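Local atomic coordinates of fervidolysin (Fervidobacterium pennivorans, PDB entry 1R6V), a protein that breaks keratin down into peptides as a calcium-binding, subtilisin-like serine protease, allowing its bacterium to grow on native feathers. Residues 450-455 with 548-553; 466-471 with 500-505. The protein carries 1 engineered substitution. All coordinates share one frame; numbering follows the deposited sequence.

How the interactions relate
The two contacts illustrate how a beta sandwich is built: each pairs neighbouring strands within one sheet, and the two sheets then meet through the side chains each turns inward. Interaction 1 is a parallel pair in one sheet and interaction 2 an antiparallel pair in the other, with their centres about 11 Å apart. The layers touch directly: Phe450 CE2 lies 3.6 Å from Met470 CE, Val452 CG2 is 3.7 Å from Val468 CG1, and Val454 CG2 is 3.8 Å from Val502 CG1. Both strands of interaction 2 lie, in chain order, between those of interaction 1. The contacts belong to a beta-sandwich domain with an Ig-like sequence signature, away from the catalytic and calcium sites.

Interaction 1. Residues 450-455 with 548-553; sequences FQVVVT and TQLNVN
The carbonyl oxygen of Val453 takes a nearly linear hydrogen bond from Val552 N (2.8 Å, 171°), and Asn551 CA approaches the same oxygen as a C-H donor at 3.4 Å. This oxygen belongs to a parallel ladder in which Gln451 straddles Gln549: its N bonds to Thr548 O, while its O accepts Leu550 N at 2.9 Å. Val453 spans Asn551 in the same way, bonding through its N to Leu550 O, and Thr455 N extends the series to Val552 O. The strands, inclined by 15°, thus share five backbone hydrogen bonds.

Side chains alternate between two very different environments. On the buried face, Phe450 places its CG anti to the backbone N (chi1 174°), a turn that carries the ring across the strand gap, past the Thr548 carbonyl, until CZ rests 3.8 Å from Leu550 CB. Val452 bridges two neighbours, its CG2 beside Leu550 CB and its CG1 4.1 Å from Val552 CG2. Val454 runs alongside Val552, with CG2 against CB. Phe538 of strand 535-543 covers both Leu550 and Val552 from the opposing sheet.

The other face carries Gln451, Val453 and Thr455 beside Gln549, Asn551 and Asn553. Here Val453 CG2 lies across the extended Gln549 side chain, 3.8 Å from its CD.

Strand 446-455 stands between 487-494 and 549-553, and the parallel pairing joins the sandwich's opening strand to one that follows strand 535-543. The chemistry divides the work: backbone bonds fix the register, aliphatic and aromatic groups seal the inner face, and amides and a hydroxyl make the outer one compatible with water.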
ATOM      1  N   PHE A 450     -14.054  -0.162   8.479  1.00 15.39           N
ATOM      2  CA  PHE A 450     -14.306  -1.527   8.930  1.00 13.87           C
ATOM      3  C   PHE A 450     -12.926  -2.037   9.340  1.00 14.69           C
ATOM      4  O   PHE A 450     -11.950  -1.782   8.640  1.00 13.07           O
ATOM      5  CB  PHE A 450     -14.847  -2.400   7.790  1.00 13.90           C
ATOM      6  CG  PHE A 450     -14.987  -3.843   8.164  1.00 13.21           C
ATOM      7  CD1 PHE A 450     -15.893  -4.233   9.152  1.00 12.85           C
ATOM      8  CD2 PHE A 450     -14.180  -4.811   7.560  1.00 13.87           C
ATOM      9  CE1 PHE A 450     -15.990  -5.569   9.540  1.00 14.64           C
ATOM     10  CE2 PHE A 450     -14.263  -6.149   7.933  1.00 14.34           C
ATOM     11  CZ  PHE A 450     -15.168  -6.537   8.926  1.00 15.28           C
ATOM     12  N   GLN A 451     -12.832  -2.727  10.468  1.00 14.18           N
ATOM     13  CA  GLN A 451     -11.527  -3.256  10.879  1.00 17.41           C
ATOM     14  C   GLN A 451     -11.606  -4.729  11.199  1.00 16.85           C
ATOM     15  O   GLN A 451     -12.641  -5.218  11.653  1.00 16.36           O
ATOM     16  CB  GLN A 451     -11.005  -2.539  12.122  1.00 20.10           C
ATOM     17  CG  GLN A 451     -10.681  -1.067  11.936  1.00 25.54           C
ATOM     18  CD  GLN A 451     -10.013  -0.464  13.162  1.00 27.70           C
ATOM     19  OE1 GLN A 451     -10.226  -0.924  14.285  1.00 31.22           O
ATOM     20  NE2 GLN A 451      -9.209   0.574  12.952  1.00 31.90           N
ATOM     21  N   VAL A 452     -10.514  -5.443  10.937  1.00 16.31           N
ATOM     22  CA  VAL A 452     -10.425  -6.851  11.291  1.00 16.12           C
ATOM     23  C   VAL A 452      -9.240  -6.842  12.257  1.00 16.88           C
ATOM     24  O   VAL A 452      -8.154  -6.374  11.915  1.00 17.19           O
ATOM     25  CB  VAL A 452     -10.154  -7.778  10.069  1.00 17.43           C
ATOM     26  CG1 VAL A 452      -9.971  -9.228  10.547  1.00 17.26           C
ATOM     27  CG2 VAL A 452     -11.350  -7.724   9.091  1.00 17.00           C
ATOM     28  N   VAL A 453      -9.479  -7.301  13.479  1.00 16.69           N
ATOM     29  CA  VAL A 453      -8.449  -7.332  14.513  1.00 17.68           C
ATOM     30  C   VAL A 453      -8.122  -8.787  14.821  1.00 18.14           C
ATOM     31  O   VAL A 453      -8.977  -9.518  15.314  1.00 18.17           O
ATOM     32  CB  VAL A 453      -8.943  -6.659  15.812  1.00 19.32           C
ATOM     33  CG1 VAL A 453      -7.788  -6.524  16.799  1.00 20.99           C
ATOM     34  CG2 VAL A 453      -9.545  -5.283  15.503  1.00 20.49           C
ATOM     35  N   VAL A 454      -6.891  -9.204  14.525  1.00 17.75           N
ATOM     36  CA  VAL A 454      -6.459 -10.592  14.765  1.00 18.52           C
ATOM     37  C   VAL A 454      -5.529 -10.603  15.978  1.00 18.70           C
ATOM     38  O   VAL A 454      -4.560  -9.854  16.013  1.00 18.83           O
ATOM     39  CB  VAL A 454      -5.694 -11.153  13.537  1.00 18.39           C
ATOM     40  CG1 VAL A 454      -5.391 -12.652  13.725  1.00 16.80           C
ATOM     41  CG2 VAL A 454      -6.514 -10.929  12.265  1.00 19.02           C
ATOM     42  N   THR A 455      -5.827 -11.448  16.965  1.00 19.54           N
ATOM     43  CA  THR A 455      -5.014 -11.528  18.181  1.00 19.88           C
ATOM     44  C   THR A 455      -4.732 -12.986  18.502  1.00 19.39           C
ATOM     45  O   THR A 455      -5.187 -13.875  17.786  1.00 19.74           O
ATOM     46  CB  THR A 455      -5.747 -10.942  19.400  1.00 19.87           C
ATOM     47  OG1 THR A 455      -6.969 -11.665  19.604  1.00 22.83           O
ATOM     48  CG2 THR A 455      -6.066  -9.474  19.190  1.00 19.81           C
ATOM     49  N   THR A 548     -18.888  -2.825  12.366  1.00 15.97           N
ATOM     50  CA  THR A 548     -17.671  -2.223  11.824  1.00 16.33           C
ATOM     51  C   THR A 548     -16.370  -2.886  12.229  1.00 16.71           C
ATOM     52  O   THR A 548     -15.287  -2.391  11.896  1.00 15.75           O
ATOM     53  CB  THR A 548     -17.564  -0.757  12.245  1.00 17.62           C
ATOM     54  OG1 THR A 548     -17.438  -0.678  13.668  1.00 18.17           O
ATOM     55  CG2 THR A 548     -18.807   0.012  11.813  1.00 19.01           C
ATOM     56  N   GLN A 549     -16.470  -3.993  12.940  1.00 17.57           N
ATOM     57  CA  GLN A 549     -15.276  -4.691  13.382  1.00 19.55           C
ATOM     58  C   GLN A 549     -15.477  -6.188  13.478  1.00 19.81           C
ATOM     59  O   GLN A 549     -16.526  -6.652  13.917  1.00 19.05           O
ATOM     60  CB  GLN A 549     -14.850  -4.163  14.747  1.00 22.14           C
ATOM     61  CG  GLN A 549     -13.504  -4.694  15.197  1.00 25.96           C
ATOM     62  CD  GLN A 549     -13.033  -4.033  16.464  1.00 28.35           C
ATOM     63  OE1 GLN A 549     -13.124  -4.606  17.544  1.00 30.87           O
ATOM     64  NE2 GLN A 549     -12.532  -2.811  16.339  1.00 29.23           N
ATOM     65  N   LEU A 550     -14.458  -6.937  13.065  1.00 19.05           N
ATOM     66  CA  LEU A 550     -14.477  -8.397  13.128  1.00 20.93           C
ATOM     67  C   LEU A 550     -13.245  -8.768  13.945  1.00 21.05           C
ATOM     68  O   LEU A 550     -12.136  -8.363  13.603  1.00 17.88           O
ATOM     69  CB  LEU A 550     -14.348  -9.005  11.730  1.00 22.26           C
ATOM     70  CG  LEU A 550     -14.765 -10.459  11.461  1.00 27.54           C
ATOM     71  CD1 LEU A 550     -13.782 -11.073  10.502  1.00 24.73           C
ATOM     72  CD2 LEU A 550     -14.853 -11.274  12.727  1.00 26.23           C
ATOM     73  N   ASN A 551     -13.446  -9.518  15.026  1.00 20.72           N
ATOM     74  CA  ASN A 551     -12.338  -9.930  15.880  1.00 22.27           C
ATOM     75  C   ASN A 551     -12.036 -11.390  15.604  1.00 22.77           C
ATOM     76  O   ASN A 551     -12.943 -12.221  15.574  1.00 21.96           O
ATOM     77  CB  ASN A 551     -12.695  -9.763  17.363  1.00 23.54           C
ATOM     78  CG  ASN A 551     -13.064  -8.341  17.719  1.00 26.11           C
ATOM     79  OD1 ASN A 551     -12.258  -7.426  17.576  1.00 26.99           O
ATOM     80  ND2 ASN A 551     -14.298  -8.145  18.184  1.00 28.94           N
ATOM     81  N   VAL A 552     -10.758 -11.697  15.403  1.00 21.69           N
ATOM     82  CA  VAL A 552     -10.327 -13.056  15.122  1.00 22.47           C
ATOM     83  C   VAL A 552      -9.308 -13.467  16.183  1.00 23.93           C
ATOM     84  O   VAL A 552      -8.386 -12.711  16.501  1.00 22.76           O
ATOM     85  CB  VAL A 552      -9.677 -13.142  13.715  1.00 21.00           C
ATOM     86  CG1 VAL A 552      -9.238 -14.565  13.428  1.00 21.85           C
ATOM     87  CG2 VAL A 552     -10.662 -12.665  12.651  1.00 21.85           C
ATOM     88  N   ASN A 553      -9.492 -14.653  16.752  1.00 25.22           N
ATOM     89  CA  ASN A 553      -8.575 -15.143  17.773  1.00 26.81           C
ATOM     90  C   ASN A 553      -7.885 -16.406  17.286  1.00 25.89           C
ATOM     91  O   ASN A 553      -8.519 -17.447  17.114  1.00 25.23           O
ATOM     92  CB  ASN A 553      -9.335 -15.427  19.071  1.00 30.43           C
ATOM     93  CG  ASN A 553      -9.906 -14.172  19.693  1.00 33.29           C
ATOM     94  OD1 ASN A 553      -9.182 -13.378  20.291  1.00 36.68           O
ATOM     95  ND2 ASN A 553     -11.208 -13.979  19.546  1.00 36.76           N
TER

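Interaction 2. Residues 466-471 with 500-505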
ATOM      1  N   VAL A 466      -0.829 -10.574   9.142  1.00 16.69           N
ATOM      2  CA  VAL A 466      -1.845 -11.567   8.818  1.00 15.53           C
ATOM      3  C   VAL A 466      -2.595 -10.975   7.625  1.00 16.31           C
ATOM      4  O   VAL A 466      -2.943  -9.784   7.626  1.00 15.17           O
ATOM      5  CB  VAL A 466      -2.800 -11.779  10.007  1.00 15.76           C
ATOM      6  CG1 VAL A 466      -4.017 -12.602   9.571  1.00 16.36           C
ATOM      7  CG2 VAL A 466      -2.059 -12.505  11.132  1.00 17.43           C
ATOM      8  N   PHE A 467      -2.822 -11.785   6.598  1.00 17.39           N
ATOM      9  CA  PHE A 467      -3.524 -11.313   5.411  1.00 19.85           C
ATOM     10  C   PHE A 467      -5.020 -11.369   5.676  1.00 18.71           C
ATOM     11  O   PHE A 467      -5.511 -12.307   6.297  1.00 16.86           O
ATOM     12  CB  PHE A 467      -3.198 -12.193   4.199  1.00 24.81           C
ATOM     13  CG  PHE A 467      -1.886 -12.933   4.312  1.00 33.33           C
ATOM     14  CD1 PHE A 467      -1.789 -14.115   5.057  1.00 36.49           C
ATOM     15  CD2 PHE A 467      -0.752 -12.462   3.657  1.00 36.22           C
ATOM     16  CE1 PHE A 467      -0.572 -14.815   5.145  1.00 37.56           C
ATOM     17  CE2 PHE A 467       0.464 -13.147   3.737  1.00 36.57           C
ATOM     18  CZ  PHE A 467       0.553 -14.327   4.480  1.00 38.24           C
ATOM     19  N   VAL A 468      -5.741 -10.346   5.223  1.00 18.85           N
ATOM     20  CA  VAL A 468      -7.187 -10.318   5.405  1.00 18.15           C
ATOM     21  C   VAL A 468      -7.781 -10.021   4.045  1.00 17.85           C
ATOM     22  O   VAL A 468      -7.559  -8.956   3.454  1.00 16.07           O
ATOM     23  CB  VAL A 468      -7.625  -9.242   6.422  1.00 18.65           C
ATOM     24  CG1 VAL A 468      -9.160  -9.230   6.545  1.00 18.10           C
ATOM     25  CG2 VAL A 468      -7.012  -9.531   7.782  1.00 20.74           C
ATOM     26  N   SER A 469      -8.544 -10.986   3.551  1.00 16.85           N
ATOM     27  CA  SER A 469      -9.149 -10.898   2.238  1.00 18.04           C
ATOM     28  C   SER A 469     -10.668 -10.861   2.360  1.00 17.62           C
ATOM     29  O   SER A 469     -11.253 -11.766   2.944  1.00 17.91           O
ATOM     30  CB  SER A 469      -8.709 -12.132   1.442  1.00 20.43           C
ATOM     31  OG  SER A 469      -9.132 -12.081   0.101  1.00 22.65           O
ATOM     32  N   MET A 470     -11.302  -9.810   1.838  1.00 16.01           N
ATOM     33  CA  MET A 470     -12.767  -9.704   1.895  1.00 17.58           C
ATOM     34  C   MET A 470     -13.242 -10.007   0.486  1.00 17.50           C
ATOM     35  O   MET A 470     -13.068  -9.203  -0.418  1.00 15.56           O
ATOM     36  CB  MET A 470     -13.195  -8.294   2.329  1.00 14.93           C
ATOM     37  CG  MET A 470     -12.582  -7.849   3.663  1.00 14.65           C
ATOM     38  SD  MET A 470     -13.035  -6.159   4.204  1.00  6.55           S
ATOM     39  CE  MET A 470     -14.926  -6.370   4.427  1.00 13.32           C
ATOM     40  N   MET A 471     -13.837 -11.182   0.310  1.00 19.37           N
ATOM     41  CA  MET A 471     -14.268 -11.626  -1.002  1.00 21.54           C
ATOM     42  C   MET A 471     -15.780 -11.747  -1.127  1.00 22.50           C
ATOM     43  O   MET A 471     -16.489 -11.895  -0.131  1.00 23.99           O
ATOM     44  CB  MET A 471     -13.625 -12.986  -1.295  1.00 22.45           C
ATOM     45  CG  MET A 471     -12.150 -13.071  -0.891  1.00 25.20           C
ATOM     46  SD  MET A 471     -11.351 -14.697  -1.266  1.00 25.05           S
ATOM     47  CE  MET A 471     -10.790 -14.331  -2.910  1.00 28.23           C
ATOM     48  N   ILE A 500     -14.977 -13.449   4.400  1.00 18.03           N
ATOM     49  CA  ILE A 500     -13.698 -12.921   4.866  1.00 18.49           C
ATOM     50  C   ILE A 500     -12.745 -14.038   5.266  1.00 19.17           C
ATOM     51  O   ILE A 500     -13.074 -14.865   6.119  1.00 21.40           O
ATOM     52  CB  ILE A 500     -13.927 -11.967   6.068  1.00 16.45           C
ATOM     53  CG1 ILE A 500     -14.844 -10.812   5.649  1.00 16.93           C
ATOM     54  CG2 ILE A 500     -12.594 -11.384   6.535  1.00 17.33           C
ATOM     55  CD1 ILE A 500     -15.193  -9.843   6.780  1.00 18.49           C
ATOM     56  N   PHE A 501     -11.569 -14.053   4.639  1.00 19.90           N
ATOM     57  CA  PHE A 501     -10.542 -15.057   4.913  1.00 20.72           C
ATOM     58  C   PHE A 501      -9.332 -14.384   5.539  1.00 20.06           C
ATOM     59  O   PHE A 501      -8.885 -13.348   5.067  1.00 17.58           O
ATOM     60  CB  PHE A 501     -10.147 -15.770   3.618  1.00 24.01           C
ATOM     61  CG  PHE A 501     -11.309 -16.414   2.915  1.00 28.72           C
ATOM     62  CD1 PHE A 501     -12.118 -15.675   2.054  1.00 30.85           C
ATOM     63  CD2 PHE A 501     -11.621 -17.751   3.143  1.00 30.73           C
ATOM     64  CE1 PHE A 501     -13.219 -16.258   1.431  1.00 29.64           C
ATOM     65  CE2 PHE A 501     -12.722 -18.342   2.524  1.00 31.68           C
ATOM     66  CZ  PHE A 501     -13.520 -17.594   1.669  1.00 31.75           C
ATOM     67  N   VAL A 502      -8.826 -14.980   6.607  1.00 19.99           N
ATOM     68  CA  VAL A 502      -7.687 -14.454   7.354  1.00 22.19           C
ATOM     69  C   VAL A 502      -6.581 -15.518   7.353  1.00 24.09           C
ATOM     70  O   VAL A 502      -6.851 -16.680   7.638  1.00 23.60           O
ATOM     71  CB  VAL A 502      -8.137 -14.154   8.802  1.00 23.19           C
ATOM     72  CG1 VAL A 502      -7.018 -13.525   9.596  1.00 26.67           C
ATOM     73  CG2 VAL A 502      -9.362 -13.233   8.773  1.00 23.54           C
ATOM     74  N   GLY A 503      -5.351 -15.122   7.029  1.00 23.86           N
ATOM     75  CA  GLY A 503      -4.253 -16.081   6.991  1.00 29.43           C
ATOM     76  C   GLY A 503      -3.057 -15.719   7.858  1.00 31.58           C
ATOM     77  O   GLY A 503      -2.528 -14.615   7.733  1.00 34.67           O
ATOM     78  N   GLY A 504      -2.646 -16.686   8.689  1.00 32.46           N
ATOM     79  CA  GLY A 504      -1.553 -16.605   9.660  1.00 33.59           C
ATOM     80  C   GLY A 504      -0.412 -15.689   9.347  1.00 31.68           C
ATOM     81  O   GLY A 504      -0.340 -15.208   8.220  1.00 34.45           O
ATOM     82  N   PRO A 505       0.523 -15.452  10.296  1.00 29.09           N
ATOM     83  CA  PRO A 505       1.608 -14.535   9.928  1.00 27.21           C
ATOM     84  C   PRO A 505       2.250 -14.949   8.618  1.00 26.43           C
ATOM     85  O   PRO A 505       2.336 -16.135   8.315  1.00 24.56           O
ATOM     86  CB  PRO A 505       2.577 -14.630  11.114  1.00 26.97           C
ATOM     87  CG  PRO A 505       1.687 -15.024  12.271  1.00 27.76           C
ATOM     88  CD  PRO A 505       0.754 -16.039  11.630  1.00 28.80           C
TER
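An antiparallel pair forms the middle of a four-stranded sheet in the Ig-like sandwich, with Ser469 and Phe501 facing each other as a hydrogen-bonded pair. Ser469 N reaches Phe501 O at 2.8 Å and 176°, and Phe501 N returns a bond of 2.9 Å to Ser469 O, lying in that carbonyl's plane. Gly503 N also donates to Phe467 O, at 2.9 Å.

One face is purely hydrophobic. Val468 CG1 meets Ile500 CG2 at 4.1 Å, and Met470 CE approaches Ile500 CD1 at 4.2 Å; from the facing sheet, Phe450 packs on Ile500 and Phe490 of strand 487-494 on Met470.

Outside the core, Met471 crosses Phe501 at about a right angle in a Met-aromatic contact. With Met471 CG turned anti to the carbonyl carbon (chi1 -43°), SD comes obliquely to the ring, 3.5 Å from Phe501 CD1. On the same face, as modelled, Gly503 CA lies at the edge of the Phe467 ring, though the ring stands too close to Gly503 for its exact place to be sure. Were Phe467 cut back to an alanine, the strand would probably lose the ring that lies beside the Gly503-Gly504 backbone, and a gap would open there. The two faces thus differ in kind: aliphatic groups and a thioether exclude water on the inner one, whereas aromatic rings and a second sulfur lie on the less buried outer one.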